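Local atomic coordinates of putative polyketide cyclase (Acidithiobacillus ferrooxidans, PDB entry 3F9S), a protein that is of unconfirmed function but, as a member of the SnoaL-like family of the NTF2 clan, is a putative polyketide cyclase. Residues 39-44 / 57-62. Sequence-based numbering, arbitrary orientation.
Sequences LHDPGD and KERVKT
Arg59 reaches from helix 53-66 to the carboxylates of Asp41 and Asp44, both of which lie at the edge of its guanidinium group. The arginine leaves its helix with CG anti to the backbone N (chi1 169°) and runs extended as far as NE, which lets it bridge a gap of 9.4 Å between the CA atoms of Asp44 and Arg59. Asp44 crosses this chain at about a right angle and is gripped side-on, by NE and NH2. The straighter bond runs from Arg59 NE to Asp44 OD1 (3.2 Å); this oxygen lies almost in the guanidinium plane, while NE comes to its syn side tilted out of the carboxylate plane. The two planes are turned 43° apart, and the second bond is more bent, at 137°: Arg59 NH2 meets Asp44 OD2 at 3.1 Å from above the carboxylate plane. Asp41 comes from the opposite direction to Arg59, and its OD2 forms a salt bridge with Arg59 NH2 at 2.9 Å, so that this one nitrogen serves both acids.

In this NTF2-like fold the helices that precede the long strands, among them 8-21 and 53-66, pack over the concave face of a curved sheet and enclose a pocket; here the network spans from helix 53-66 to the loop following strand 36-40. Arg59 NH1 binds a glycerol, probably from the crystallisation liquor, consistent with a site at such a pocket. A type II turn from Asp41 to Asp44, closed by Asp44 N to Asp41 O (2.8 Å), brings the two acids to the same arginine. A leucine in place of Arg59 would probably leave two neighbouring carboxylates without their shared positive charge, and Asp44 freer to turn. His126 and Gln128 of strand 122-130 hold OD2 and OD1 of Asp41, while Asp44 OD1 also accepts the backbone N-H of Trp46.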
ATOM      1  N   LEU A  39      -3.897  -0.579 -12.428  1.00 25.08           N
ATOM      2  CA  LEU A  39      -4.001   0.869 -12.314  1.00 25.41           C
ATOM      3  C   LEU A  39      -2.747   1.459 -11.700  1.00 25.80           C
ATOM      4  O   LEU A  39      -2.298   2.496 -12.113  1.00 25.74           O
ATOM      5  CB  LEU A  39      -5.196   1.252 -11.463  1.00 26.95           C
ATOM      6  CG  LEU A  39      -6.549   0.827 -12.026  1.00 30.74           C
ATOM      7  CD1 LEU A  39      -7.600   0.842 -10.900  1.00 33.31           C
ATOM      8  CD2 LEU A  39      -6.917   1.761 -13.173  1.00 31.66           C
ATOM      9  N   HIS A  40      -2.215   0.786 -10.701  1.00 24.84           N
ATOM     10  CA  HIS A  40      -1.021   1.248 -10.039  1.00 24.52           C
ATOM     11  C   HIS A  40      -0.428   0.052  -9.337  1.00 24.31           C
ATOM     12  O   HIS A  40      -1.133  -0.677  -8.649  1.00 23.84           O
ATOM     13  CB  HIS A  40      -1.410   2.323  -9.036  1.00 25.34           C
ATOM     14  CG  HIS A  40      -0.254   2.916  -8.311  1.00 23.95           C
ATOM     15  ND1 HIS A  40       0.539   3.899  -8.854  1.00 27.45           N
ATOM     16  CD2 HIS A  40       0.211   2.696  -7.060  1.00 25.41           C
ATOM     17  CE1 HIS A  40       1.460   4.249  -7.968  1.00 26.28           C
ATOM     18  NE2 HIS A  40       1.305   3.508  -6.885  1.00 21.33           N
ATOM     19  N   ASP A  41       0.876  -0.127  -9.476  1.00 24.51           N
ATOM     20  CA  ASP A  41       1.540  -1.281  -8.906  1.00 24.72           C
ATOM     21  C   ASP A  41       3.025  -1.083  -9.150  1.00 24.41           C
ATOM     22  O   ASP A  41       3.574  -1.606 -10.135  1.00 23.13           O
ATOM     23  CB  ASP A  41       1.049  -2.569  -9.573  1.00 26.16           C
ATOM     24  CG  ASP A  41       1.321  -3.803  -8.743  1.00 28.76           C
ATOM     25  OD1 ASP A  41       2.140  -3.788  -7.795  1.00 26.43           O
ATOM     26  OD2 ASP A  41       0.719  -4.820  -9.126  1.00 27.88           O
ATOM     27  N   PRO A  42       3.663  -0.270  -8.295  1.00 23.94           N
ATOM     28  CA  PRO A  42       5.054   0.102  -8.462  1.00 24.69           C
ATOM     29  C   PRO A  42       5.972  -1.027  -8.862  1.00 25.32           C
ATOM     30  O   PRO A  42       6.014  -2.057  -8.195  1.00 28.05           O
ATOM     31  CB  PRO A  42       5.415   0.671  -7.108  1.00 24.66           C
ATOM     32  CG  PRO A  42       4.142   1.376  -6.729  1.00 22.96           C
ATOM     33  CD  PRO A  42       3.091   0.397  -7.109  1.00 23.16           C
ATOM     34  N   GLY A  43       6.650  -0.831  -9.985  1.00 27.07           N
ATOM     35  CA  GLY A  43       7.588  -1.806 -10.516  1.00 27.99           C
ATOM     36  C   GLY A  43       6.988  -2.971 -11.264  1.00 28.93           C
ATOM     37  O   GLY A  43       7.737  -3.776 -11.846  1.00 27.29           O
ATOM     38  N   ASP A  44       5.653  -3.053 -11.314  1.00 28.39           N
ATOM     39  CA  ASP A  44       5.013  -4.166 -11.976  1.00 28.03           C
ATOM     40  C   ASP A  44       5.199  -3.957 -13.470  1.00 27.73           C
ATOM     41  O   ASP A  44       4.912  -2.869 -13.975  1.00 27.72           O
ATOM     42  CB  ASP A  44       3.531  -4.264 -11.647  1.00 27.93           C
ATOM     43  CG  ASP A  44       2.959  -5.572 -12.070  1.00 31.72           C
ATOM     44  OD1 ASP A  44       2.542  -5.629 -13.227  1.00 32.81           O
ATOM     45  OD2 ASP A  44       3.032  -6.554 -11.297  1.00 32.67           O
ATOM     46  N   LYS A  57      -3.604 -13.956 -16.628  1.00 24.07           N
ATOM     47  CA  LYS A  57      -3.048 -15.254 -16.247  1.00 23.95           C
ATOM     48  C   LYS A  57      -1.554 -15.309 -16.519  1.00 24.52           C
ATOM     49  O   LYS A  57      -0.827 -15.875 -15.726  1.00 24.13           O
ATOM     50  CB  LYS A  57      -3.797 -16.396 -16.920  1.00 24.12           C
ATOM     51  CG  LYS A  57      -5.157 -16.593 -16.319  1.00 25.08           C
ATOM     52  CD  LYS A  57      -5.873 -17.827 -16.816  1.00 26.81           C
ATOM     53  CE  LYS A  57      -6.462 -17.699 -18.159  1.00 33.17           C
ATOM     54  NZ  LYS A  57      -7.382 -18.871 -18.421  1.00 28.75           N
ATOM     55  N   GLU A  58      -1.096 -14.690 -17.609  1.00 24.88           N
ATOM     56  CA  GLU A  58       0.337 -14.641 -17.895  1.00 23.62           C
ATOM     57  C   GLU A  58       1.068 -13.882 -16.809  1.00 22.40           C
ATOM     58  O   GLU A  58       2.121 -14.319 -16.362  1.00 24.19           O
ATOM     59  CB  GLU A  58       0.644 -14.041 -19.271  1.00 25.10           C
ATOM     60  CG  GLU A  58       0.149 -14.883 -20.422  1.00 26.95           C
ATOM     61  CD  GLU A  58       0.702 -16.287 -20.468  1.00 29.85           C
ATOM     62  OE1 GLU A  58       1.855 -16.512 -20.047  1.00 33.51           O
ATOM     63  OE2 GLU A  58      -0.022 -17.161 -20.978  1.00 29.38           O
ATOM     64  N   ARG A  59       0.477 -12.793 -16.334  1.00 21.62           N
ATOM     65  CA  ARG A  59       1.092 -12.036 -15.263  1.00 22.29           C
ATOM     66  C   ARG A  59       1.146 -12.873 -13.995  1.00 23.20           C
ATOM     67  O   ARG A  59       2.159 -12.864 -13.303  1.00 23.88           O
ATOM     68  CB  ARG A  59       0.372 -10.726 -15.061  1.00 22.97           C
ATOM     69  CG  ARG A  59       0.759  -9.984 -13.821  1.00 21.25           C
ATOM     70  CD  ARG A  59       0.100  -8.668 -13.838  1.00 24.65           C
ATOM     71  NE  ARG A  59       0.418  -7.937 -12.618  1.00 27.55           N
ATOM     72  CZ  ARG A  59      -0.147  -8.159 -11.437  1.00 30.21           C
ATOM     73  NH1 ARG A  59      -1.086  -9.076 -11.264  1.00 27.89           N
ATOM     74  NH2 ARG A  59       0.222  -7.424 -10.398  1.00 30.11           N
ATOM     75  N   VAL A  60       0.073 -13.596 -13.698  1.00 23.59           N
ATOM     76  CA  VAL A  60       0.086 -14.478 -12.524  1.00 24.67           C
ATOM     77  C   VAL A  60       1.216 -15.485 -12.650  1.00 24.91           C
ATOM     78  O   VAL A  60       1.982 -15.672 -11.705  1.00 26.36           O
ATOM     79  CB  VAL A  60      -1.215 -15.241 -12.306  1.00 25.07           C
ATOM     80  CG1 VAL A  60      -1.112 -16.040 -10.973  1.00 25.54           C
ATOM     81  CG2 VAL A  60      -2.390 -14.290 -12.252  1.00 23.83           C
ATOM     82  N   LYS A  61       1.349 -16.083 -13.827  1.00 23.48           N
ATOM     83  CA  LYS A  61       2.393 -17.080 -14.057  1.00 24.07           C
ATOM     84  C   LYS A  61       3.784 -16.511 -13.787  1.00 24.02           C
ATOM     85  O   LYS A  61       4.607 -17.183 -13.171  1.00 24.57           O
ATOM     86  CB  LYS A  61       2.332 -17.653 -15.466  1.00 24.17           C
ATOM     87  CG  LYS A  61       1.086 -18.483 -15.778  1.00 26.81           C
ATOM     88  CD  LYS A  61       1.105 -18.875 -17.259  1.00 26.60           C
ATOM     89  CE  LYS A  61      -0.263 -19.254 -17.779  1.00 32.93           C
ATOM     90  NZ  LYS A  61      -0.186 -19.580 -19.243  1.00 28.43           N
ATOM     91  N   THR A  62       4.030 -15.281 -14.240  1.00 23.26           N
ATOM     92  CA  THR A  62       5.336 -14.638 -14.042  1.00 24.85           C
ATOM     93  C   THR A  62       5.607 -14.341 -12.581  1.00 27.05           C
ATOM     94  O   THR A  62       6.663 -14.686 -12.067  1.00 28.61           O
ATOM     95  CB  THR A  62       5.436 -13.352 -14.852  1.00 24.22           C
ATOM     96  OG1 THR A  62       5.576 -13.745 -16.205  1.00 26.13           O
ATOM     97  CG2 THR A  62       6.665 -12.534 -14.498  1.00 28.70           C
TER